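Local coordinates for protein dipeptidase AC. Metallo peptidase. MEROPS family M19 (Rhodobacter sphaeroides, PDB 3LY0) that probably hydrolyses dipeptides as a zinc metallodipeptidase, and binds a phosphinate mimic of L-Ala-D-Ala at its two-zinc site, at residues A[140-148]-A[167-175]; A[282-293]-A[324-334]. One frame throughout, in Å; residues are numbered along the deposited sequence.

Interaction 1 of 2, residues A[140-148]-A[167-175]; sequences GAEAIGADL and SRPTVFGHG
Phe172 pushes the outer end of its ring into the 140-148 loop, while Arg168 and Glu142 join the two segments by a salt bridge some residues away. The aromatic end is the tightly packed one. Three backbone carbonyls meet the ring edge, Ala141 O and Ile144 O from the first of two consecutive type I turns and Gly145 O from the second: Ile144 O lies 3.2 Å from Phe172 CZ and Ala141 O 3.3 Å from CE2. Around this rim come Ala141 CB, 3.7 Å from Phe172 CE2, then Ile144 CG2 near CZ, and Leu148 CD2 beside CE1. Within its own segment, Val171 CG2 covers one face over the ring centre, and an ST turn, in which Thr170 OG1 accepts from Phe172 N, fixes the turn that carries the ring. Packing is looser toward the partly exposed pair Ala146 and Val171, whose CB and CG2 approach only to 4.3 Å.

The polar end is hydrated. A bend at chi3 (59°) turns the NE and NH2 side of Arg168 toward Glu142, and both nitrogens grip the single atom OE2, NH2 at 2.9 Å and NE at 3.0 Å. They reach it from the same face of the carboxylate, whose plane is tilted 67° from the guanidinium. Two waters also donate to OE2 and tie it to the carbonyls of Arg168 and Pro169. Beyond the segments, Arg168 bonds Ser61 OG and Val59 O. A leucine in place of Arg168 would probably leave the Glu142 carboxylate without its counter-charge, with the two waters as its remaining partners in this contact, and more able to turn. The contact joins the loops that follow two neighbouring parallel strands, 132-139 and 159-163, beside the metal-binding Glu139, as at the active-site mouth of a TIM barrel.

Interaction 2 of 2, residues A[282-293]-A[324-334]; sequences WEPVLRHLDHLI and ALQAAMRAHGY
His332 NE2 donates to Asp290 OD2 over 2.7 Å, a nearly straight bond at 170° that arrives on the syn side of the carboxylate and lies in the plane of the imidazole. The helix carrying Asp290 connects parallel strands 260-263 and 301-303 in a beta-alpha-beta crossover of the TIM barrel, and here it packs against helix 322-332, the two axes passing 10.6 Å apart at -63°. The other carboxylate oxygen, OD1, accepts from Tyr334 OH at 2.7 Å, met from above the carboxylate plane. One aspartate thus holds both the last turn of the second helix and the chain just beyond it. Gly333, with positive phi in a Schellman motif, ends the helix there, and the next residue, Tyr334, points its side chain toward the first helix. The nearby carboxylate would probably favour a protonated His332.

Apolar groups surround these bonds. With its CG anti to the backbone N (chi1 -168°), His332 reaches out to meet Leu286, which comes from the opposite direction and whose CB sits 3.8 Å above the centre of the imidazole in a CH-pi contact. Leu286 CD2 faces Met329 CG, and Ile293 CD1 approaches Tyr334 CZ from the opposite direction at 3.8 Å. Deeper in, Leu289 CD1 meets Met329 CE; Leu289 also touches Val301 and Met303 of the barrel strand, while Met329 rests on helix 336-354. Val285 CG1 packs on Leu325 CD1, and that same methyl touches Trp282 CZ3. At the far end of the contact the indole lies along the second helix, its six-membered ring meeting Leu325 and Ala324 obliquely. Its five-membered ring receives Ala328 CB over one face, the methyl carbon standing 3.5 Å from the ring centroid.

Interactions 1 and 2 lie on opposite sides of the chain's centre, their own centres about 35 Å apart, and share no element. The first joins two irregular loops near the zinc site; most of its touching residues are buried, and the carboxylate of its charged pair also accepts from two bound waters. The second joins helices on the outside of the barrel, is only partly buried, and sits farther from the metal ligands. Their polar chemistry differs accordingly. In 140-148/167-175 two nitrogens of one arginine converge on one oxygen, whereas in 282-293/324-334 an imidazole and a phenol take separate oxygens. An aromatic ring meets backbone carbonyls edge-on in interaction 1, but methyl and methylene groups cover ring faces in interaction 2.

Interaction 1 of 2, residues A[140-148]-A[167-175]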
loop_
_atom_site.group_PDB
_atom_site.type_symbol
_atom_site.label_atom_id
_atom_site.label_comp_id
_atom_site.label_asym_id
_atom_site.label_seq_id
_atom_site.Cartn_x
_atom_site.Cartn_y
_atom_site.Cartn_z
ATOM N N GLY A 140 -6.240 -2.560 7.109
ATOM C CA GLY A 140 -6.976 -3.392 8.056
ATOM C C GLY A 140 -7.840 -2.479 8.893
ATOM O O GLY A 140 -7.365 -1.475 9.424
ATOM N N ALA A 141 -9.125 -2.799 8.988
ATOM C CA ALA A 141 -10.079 -1.888 9.601
ATOM C C ALA A 141 -10.471 -2.273 11.030
ATOM O O ALA A 141 -11.580 -1.962 11.467
ATOM C CB ALA A 141 -11.311 -1.763 8.721
ATOM N N GLU A 142 -9.562 -2.915 11.757
ATOM C CA GLU A 142 -9.855 -3.341 13.121
ATOM C C GLU A 142 -10.248 -2.195 14.042
ATOM O O GLU A 142 -11.007 -2.401 14.989
ATOM C CB GLU A 142 -8.658 -4.048 13.728
ATOM C CG GLU A 142 -8.373 -5.398 13.122
ATOM C CD GLU A 142 -7.394 -5.359 11.969
ATOM O OE1 GLU A 142 -7.048 -4.265 11.467
ATOM O OE2 GLU A 142 -6.967 -6.456 11.567
ATOM N N ALA A 143 -9.732 -0.999 13.793
ATOM C CA ALA A 143 -10.076 0.139 14.631
ATOM C C ALA A 143 -11.494 0.644 14.374
ATOM O O ALA A 143 -11.948 1.571 15.042
ATOM C CB ALA A 143 -9.071 1.258 14.440
ATOM N N ILE A 144 -12.175 0.052 13.395
ATOM C CA ILE A 144 -13.560 0.397 13.091
ATOM C C ILE A 144 -14.478 -0.716 13.592
ATOM O O ILE A 144 -14.342 -1.872 13.189
ATOM C CB ILE A 144 -13.785 0.557 11.561
ATOM C CG1 ILE A 144 -12.698 1.435 10.915
ATOM C CG2 ILE A 144 -15.188 1.091 11.274
ATOM C CD1 ILE A 144 -12.569 2.800 11.539
ATOM N N GLY A 145 -15.395 -0.392 14.493
ATOM C CA GLY A 145 -16.343 -1.397 14.937
ATOM C C GLY A 145 -17.336 -1.741 13.843
ATOM O O GLY A 145 -17.484 -0.997 12.876
ATOM N N ALA A 146 -18.032 -2.866 13.998
ATOM C CA ALA A 146 -19.017 -3.286 13.001
ATOM C C ALA A 146 -20.155 -2.272 12.837
ATOM O O ALA A 146 -20.792 -2.197 11.790
ATOM C CB ALA A 146 -19.568 -4.671 13.347
ATOM N N ASP A 147 -20.382 -1.474 13.876
ATOM C CA ASP A 147 -21.363 -0.393 13.842
ATOM C C ASP A 147 -20.970 0.744 12.888
ATOM O O ASP A 147 -21.814 1.528 12.448
ATOM C CB ASP A 147 -21.520 0.155 15.259
ATOM C CG ASP A 147 -20.175 0.417 15.913
ATOM O OD1 ASP A 147 -19.637 -0.478 16.611
ATOM O OD2 ASP A 147 -19.634 1.503 15.683
ATOM N N LEU A 148 -19.677 0.817 12.573
ATOM C CA LEU A 148 -19.109 1.832 11.683
ATOM C C LEU A 148 -18.973 3.238 12.273
ATOM O O LEU A 148 -18.581 4.168 11.568
ATOM C CB LEU A 148 -19.855 1.905 10.349
ATOM C CG LEU A 148 -19.981 0.591 9.575
ATOM C CD1 LEU A 148 -20.595 0.850 8.219
ATOM C CD2 LEU A 148 -18.632 -0.068 9.409
ATOM N N SER A 167 -3.653 -9.198 6.388
ATOM C CA SER A 167 -3.634 -10.658 6.249
ATOM C C SER A 167 -4.012 -11.307 7.589
ATOM O O SER A 167 -3.187 -11.950 8.248
ATOM C CB SER A 167 -2.272 -11.117 5.732
ATOM O OG SER A 167 -2.158 -10.868 4.331
ATOM N N ARG A 168 -5.271 -11.103 7.984
ATOM C CA ARG A 168 -5.748 -11.430 9.324
ATOM C C ARG A 168 -7.252 -11.180 9.332
ATOM O O ARG A 168 -7.715 -10.230 8.713
ATOM C CB ARG A 168 -5.040 -10.514 10.330
ATOM C CG ARG A 168 -5.467 -10.664 11.784
ATOM C CD ARG A 168 -4.620 -9.748 12.667
ATOM N NE ARG A 168 -4.767 -8.350 12.260
ATOM C CZ ARG A 168 -3.811 -7.433 12.328
ATOM N NH1 ARG A 168 -2.610 -7.737 12.798
ATOM N NH2 ARG A 168 -4.070 -6.195 11.919
ATOM N N PRO A 169 -8.030 -12.052 9.998
ATOM C CA PRO A 169 -9.487 -11.878 9.950
ATOM C C PRO A 169 -9.943 -10.610 10.674
ATOM O O PRO A 169 -9.327 -10.229 11.671
ATOM C CB PRO A 169 -10.006 -13.125 10.683
ATOM C CG PRO A 169 -8.877 -13.544 11.569
ATOM C CD PRO A 169 -7.638 -13.253 10.758
ATOM N N THR A 170 -11.006 -9.983 10.176
ATOM C CA THR A 170 -11.618 -8.840 10.854
ATOM C C THR A 170 -13.128 -9.057 10.902
ATOM O O THR A 170 -13.634 -10.014 10.313
ATOM C CB THR A 170 -11.362 -7.520 10.108
ATOM O OG1 THR A 170 -12.146 -7.483 8.909
ATOM C CG2 THR A 170 -9.880 -7.343 9.783
ATOM N N VAL A 171 -13.850 -8.172 11.587
ATOM C CA VAL A 171 -15.309 -8.255 11.593
ATOM C C VAL A 171 -15.912 -8.004 10.210
ATOM O O VAL A 171 -17.110 -8.179 10.010
ATOM C CB VAL A 171 -15.942 -7.275 12.611
ATOM C CG1 VAL A 171 -15.494 -7.615 14.022
ATOM C CG2 VAL A 171 -15.607 -5.825 12.274
ATOM N N PHE A 172 -15.080 -7.597 9.249
ATOM C CA PHE A 172 -15.567 -7.167 7.938
ATOM C C PHE A 172 -15.329 -8.197 6.840
ATOM O O PHE A 172 -15.921 -8.111 5.774
ATOM C CB PHE A 172 -14.902 -5.842 7.536
ATOM C CG PHE A 172 -15.156 -4.735 8.506
ATOM C CD1 PHE A 172 -16.428 -4.211 8.644
ATOM C CD2 PHE A 172 -14.134 -4.238 9.293
ATOM C CE1 PHE A 172 -16.686 -3.203 9.554
ATOM C CE2 PHE A 172 -14.385 -3.230 10.212
ATOM C CZ PHE A 172 -15.657 -2.708 10.337
ATOM N N GLY A 173 -14.459 -9.158 7.109
ATOM C CA GLY A 173 -14.054 -10.102 6.088
ATOM C C GLY A 173 -12.691 -10.675 6.365
ATOM O O GLY A 173 -12.178 -10.604 7.488
ATOM N N HIS A 174 -12.111 -11.264 5.322
ATOM C CA HIS A 174 -10.940 -12.108 5.470
ATOM C C HIS A 174 -9.823 -11.773 4.505
ATOM O O HIS A 174 -10.056 -11.566 3.315
ATOM C CB HIS A 174 -11.351 -13.573 5.318
ATOM C CG HIS A 174 -12.409 -13.980 6.289
ATOM N ND1 HIS A 174 -12.114 -14.408 7.562
ATOM C CD2 HIS A 174 -13.759 -13.959 6.197
ATOM C CE1 HIS A 174 -13.240 -14.663 8.208
ATOM N NE2 HIS A 174 -14.253 -14.399 7.402
ATOM N N GLY A 175 -8.613 -11.709 5.049
ATOM C CA GLY A 175 -7.413 -11.473 4.262
ATOM C C GLY A 175 -6.691 -12.766 3.926
ATOM O O GLY A 175 -6.896 -13.811 4.561
HETATM O O HOH W 1 -6.748 -7.655 9.131
HETATM O O HOH W 2 -7.825 -8.530 13.034
#

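Interaction 2 of 2, residues A[282-293]-A[324-334]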
loop_
_atom_site.group_PDB
_atom_site.type_symbol
_atom_site.label_atom_id
_atom_site.label_comp_id
_atom_site.label_asym_id
_atom_site.label_seq_id
_atom_site.Cartn_x
_atom_site.Cartn_y
_atom_site.Cartn_z
ATOM N N TRP A 282 16.748 -6.163 -12.127
ATOM C CA TRP A 282 15.583 -5.403 -12.591
ATOM C C TRP A 282 14.547 -6.244 -13.350
ATOM O O TRP A 282 13.383 -5.851 -13.450
ATOM C CB TRP A 282 16.021 -4.224 -13.467
ATOM C CG TRP A 282 16.840 -3.216 -12.750
ATOM C CD1 TRP A 282 18.138 -2.873 -13.018
ATOM C CD2 TRP A 282 16.435 -2.408 -11.636
ATOM N NE1 TRP A 282 18.559 -1.901 -12.148
ATOM C CE2 TRP A 282 17.536 -1.602 -11.284
ATOM C CE3 TRP A 282 15.252 -2.293 -10.900
ATOM C CZ2 TRP A 282 17.490 -0.691 -10.231
ATOM C CZ3 TRP A 282 15.210 -1.383 -9.857
ATOM C CH2 TRP A 282 16.318 -0.601 -9.530
ATOM N N GLU A 283 14.960 -7.383 -13.906
ATOM C CA GLU A 283 14.066 -8.173 -14.755
ATOM C C GLU A 283 12.690 -8.459 -14.133
ATOM O O GLU A 283 11.669 -8.298 -14.797
ATOM C CB GLU A 283 14.706 -9.512 -15.162
ATOM C CG GLU A 283 15.986 -9.462 -15.980
ATOM C CD GLU A 283 16.517 -10.864 -16.270
ATOM O OE1 GLU A 283 15.897 -11.844 -15.793
ATOM O OE2 GLU A 283 17.546 -10.999 -16.971
ATOM N N PRO A 284 12.655 -8.917 -12.871
ATOM C CA PRO A 284 11.332 -9.241 -12.319
ATOM C C PRO A 284 10.454 -8.005 -12.135
ATOM O O PRO A 284 9.233 -8.083 -12.282
ATOM C CB PRO A 284 11.661 -9.873 -10.955
ATOM C CG PRO A 284 13.088 -10.373 -11.114
ATOM C CD PRO A 284 13.747 -9.342 -11.976
ATOM N N VAL A 285 11.067 -6.876 -11.807
ATOM C CA VAL A 285 10.318 -5.629 -11.658
ATOM C C VAL A 285 9.644 -5.276 -12.986
ATOM O O VAL A 285 8.454 -4.981 -13.036
ATOM C CB VAL A 285 11.239 -4.483 -11.224
ATOM C CG1 VAL A 285 10.480 -3.156 -11.199
ATOM C CG2 VAL A 285 11.852 -4.783 -9.848
ATOM N N LEU A 286 10.405 -5.341 -14.075
ATOM C CA LEU A 286 9.864 -4.985 -15.381
ATOM C C LEU A 286 8.904 -6.032 -15.917
ATOM O O LEU A 286 8.002 -5.728 -16.691
ATOM C CB LEU A 286 11.000 -4.751 -16.375
ATOM C CG LEU A 286 11.800 -3.487 -16.076
ATOM C CD1 LEU A 286 13.065 -3.451 -16.923
ATOM C CD2 LEU A 286 10.935 -2.243 -16.295
ATOM N N ARG A 287 9.099 -7.279 -15.513
ATOM C CA ARG A 287 8.200 -8.345 -15.900
ATOM C C ARG A 287 6.811 -8.053 -15.334
ATOM O O ARG A 287 5.810 -8.115 -16.041
ATOM C CB ARG A 287 8.732 -9.668 -15.348
ATOM C CG ARG A 287 8.164 -10.907 -15.993
ATOM C CD ARG A 287 9.016 -12.125 -15.622
ATOM N NE ARG A 287 10.451 -11.857 -15.773
ATOM C CZ ARG A 287 11.370 -12.059 -14.825
ATOM N NH1 ARG A 287 11.022 -12.550 -13.639
ATOM N NH2 ARG A 287 12.648 -11.778 -15.068
ATOM N N HIS A 288 6.750 -7.725 -14.047
ATOM C CA HIS A 288 5.465 -7.393 -13.437
ATOM C C HIS A 288 4.867 -6.126 -14.027
ATOM O O HIS A 288 3.677 -6.085 -14.322
ATOM C CB HIS A 288 5.603 -7.262 -11.926
ATOM C CG HIS A 288 5.585 -8.574 -11.212
ATOM N ND1 HIS A 288 4.418 -9.187 -10.802
ATOM C CD2 HIS A 288 6.594 -9.410 -10.869
ATOM C CE1 HIS A 288 4.714 -10.337 -10.221
ATOM N NE2 HIS A 288 6.028 -10.490 -10.240
ATOM N N LEU A 289 5.687 -5.095 -14.202
ATOM C CA LEU A 289 5.166 -3.846 -14.762
ATOM C C LEU A 289 4.611 -4.061 -16.158
ATOM O O LEU A 289 3.522 -3.593 -16.470
ATOM C CB LEU A 289 6.214 -2.737 -14.765
ATOM C CG LEU A 289 6.478 -2.069 -13.421
ATOM C CD1 LEU A 289 7.673 -1.138 -13.540
ATOM C CD2 LEU A 289 5.246 -1.300 -12.940
ATOM N N ASP A 290 5.340 -4.789 -16.996
ATOM C CA ASP A 290 4.846 -5.067 -18.338
ATOM C C ASP A 290 3.519 -5.793 -18.287
ATOM O O ASP A 290 2.600 -5.481 -19.043
ATOM C CB ASP A 290 5.821 -5.945 -19.118
ATOM C CG ASP A 290 6.994 -5.170 -19.708
ATOM O OD1 ASP A 290 6.990 -3.918 -19.707
ATOM O OD2 ASP A 290 7.933 -5.843 -20.187
ATOM N N HIS A 291 3.421 -6.794 -17.420
ATOM C CA HIS A 291 2.199 -7.585 -17.351
ATOM C C HIS A 291 1.025 -6.735 -16.879
ATOM O O HIS A 291 -0.071 -6.805 -17.438
ATOM C CB HIS A 291 2.369 -8.812 -16.448
ATOM C CG HIS A 291 1.252 -9.796 -16.567
ATOM N ND1 HIS A 291 1.284 -10.846 -17.460
ATOM C CD2 HIS A 291 0.063 -9.882 -15.928
ATOM C CE1 HIS A 291 0.164 -11.540 -17.359
ATOM N NE2 HIS A 291 -0.593 -10.975 -16.437
ATOM N N LEU A 292 1.263 -5.933 -15.848
ATOM C CA LEU A 292 0.224 -5.051 -15.322
ATOM C C LEU A 292 -0.200 -4.017 -16.359
ATOM O O LEU A 292 -1.392 -3.817 -16.582
ATOM C CB LEU A 292 0.694 -4.362 -14.040
ATOM C CG LEU A 292 0.924 -5.298 -12.847
ATOM C CD1 LEU A 292 1.615 -4.547 -11.722
ATOM C CD2 LEU A 292 -0.395 -5.868 -12.353
ATOM N N ILE A 293 0.778 -3.383 -17.003
ATOM C CA ILE A 293 0.483 -2.362 -17.999
ATOM C C ILE A 293 -0.281 -2.948 -19.178
ATOM O O ILE A 293 -1.224 -2.348 -19.687
ATOM C CB ILE A 293 1.764 -1.654 -18.473
ATOM C CG1 ILE A 293 2.353 -0.838 -17.318
ATOM C CG2 ILE A 293 1.464 -0.736 -19.659
ATOM C CD1 ILE A 293 3.770 -0.372 -17.532
ATOM N N ALA A 324 17.277 5.094 -9.638
ATOM C CA ALA A 324 17.810 3.900 -10.295
ATOM C C ALA A 324 16.692 3.059 -10.912
ATOM O O ALA A 324 16.841 2.508 -12.004
ATOM C CB ALA A 324 18.626 3.068 -9.319
ATOM N N LEU A 325 15.573 2.951 -10.199
ATOM C CA LEU A 325 14.418 2.239 -10.728
ATOM C C LEU A 325 13.935 2.898 -12.021
ATOM O O LEU A 325 13.680 2.222 -13.029
ATOM C CB LEU A 325 13.292 2.210 -9.680
ATOM C CG LEU A 325 11.912 1.756 -10.168
ATOM C CD1 LEU A 325 11.950 0.353 -10.740
ATOM C CD2 LEU A 325 10.877 1.832 -9.039
ATOM N N GLN A 326 13.833 4.221 -11.991
ATOM C CA GLN A 326 13.391 4.966 -13.169
ATOM C C GLN A 326 14.332 4.760 -14.354
ATOM O O GLN A 326 13.880 4.607 -15.485
ATOM C CB GLN A 326 13.227 6.445 -12.850
ATOM C CG GLN A 326 12.040 6.727 -11.942
ATOM C CD GLN A 326 11.811 8.205 -11.731
ATOM O OE1 GLN A 326 12.138 9.020 -12.589
ATOM N NE2 GLN A 326 11.245 8.564 -10.582
ATOM N N ALA A 327 15.633 4.726 -14.088
ATOM C CA ALA A 327 16.608 4.467 -15.146
ATOM C C ALA A 327 16.410 3.103 -15.806
ATOM O O ALA A 327 16.523 2.968 -17.035
ATOM C CB ALA A 327 18.022 4.590 -14.608
ATOM N N ALA A 328 16.132 2.079 -15.000
ATOM C CA ALA A 328 15.863 0.747 -15.536
ATOM C C ALA A 328 14.582 0.733 -16.364
ATOM O O ALA A 328 14.502 0.081 -17.409
ATOM C CB ALA A 328 15.794 -0.294 -14.408
ATOM N N MET A 329 13.569 1.448 -15.880
ATOM C CA MET A 329 12.301 1.525 -16.589
ATOM C C MET A 329 12.489 2.199 -17.950
ATOM O O MET A 329 11.949 1.745 -18.954
ATOM C CB MET A 329 11.258 2.264 -15.740
ATOM C CG MET A 329 10.937 1.542 -14.417
ATOM S SD MET A 329 9.936 2.504 -13.235
ATOM C CE MET A 329 8.427 2.735 -14.183
ATOM N N ARG A 330 13.267 3.270 -17.977
ATOM C CA ARG A 330 13.539 3.967 -19.235
ATOM C C ARG A 330 14.314 3.073 -20.199
ATOM O O ARG A 330 14.003 3.012 -21.394
ATOM C CB ARG A 330 14.312 5.257 -18.987
ATOM C CG ARG A 330 13.501 6.329 -18.289
ATOM C CD ARG A 330 14.197 7.669 -18.380
ATOM N NE ARG A 330 13.337 8.756 -17.931
ATOM C CZ ARG A 330 13.558 9.470 -16.836
ATOM N NH1 ARG A 330 14.615 9.209 -16.079
ATOM N NH2 ARG A 330 12.724 10.443 -16.503
ATOM N N ALA A 331 15.321 2.378 -19.678
ATOM C CA ALA A 331 16.139 1.493 -20.514
ATOM C C ALA A 331 15.313 0.365 -21.123
ATOM O O ALA A 331 15.605 -0.122 -22.220
ATOM C CB ALA A 331 17.314 0.923 -19.718
ATOM N N HIS A 332 14.280 -0.052 -20.395
ATOM C CA HIS A 332 13.380 -1.106 -20.829
ATOM C C HIS A 332 12.497 -0.626 -21.981
ATOM O O HIS A 332 11.900 -1.429 -22.697
ATOM C CB HIS A 332 12.511 -1.539 -19.647
ATOM C CG HIS A 332 11.744 -2.796 -19.887
ATOM N ND1 HIS A 332 12.358 -4.012 -20.095
ATOM C CD2 HIS A 332 10.409 -3.033 -19.922
ATOM C CE1 HIS A 332 11.434 -4.942 -20.265
ATOM N NE2 HIS A 332 10.245 -4.372 -20.167
ATOM N N GLY A 333 12.396 0.686 -22.137
ATOM C CA GLY A 333 11.692 1.255 -23.274
ATOM C C GLY A 333 10.472 2.104 -22.970
ATOM O O GLY A 333 9.777 2.546 -23.888
ATOM N N TYR A 334 10.191 2.343 -21.695
ATOM C CA TYR A 334 9.048 3.180 -21.354
ATOM C C TYR A 334 9.355 4.631 -21.700
ATOM O O TYR A 334 10.326 5.197 -21.202
ATOM C CB TYR A 334 8.712 3.086 -19.864
ATOM C CG TYR A 334 8.261 1.726 -19.370
ATOM C CD1 TYR A 334 7.969 0.685 -20.248
ATOM C CD2 TYR A 334 8.104 1.497 -18.007
ATOM C CE1 TYR A 334 7.550 -0.556 -19.770
ATOM C CE2 TYR A 334 7.696 0.272 -17.530
ATOM C CZ TYR A 334 7.422 -0.751 -18.404
ATOM O OH TYR A 334 7.014 -1.966 -17.893
#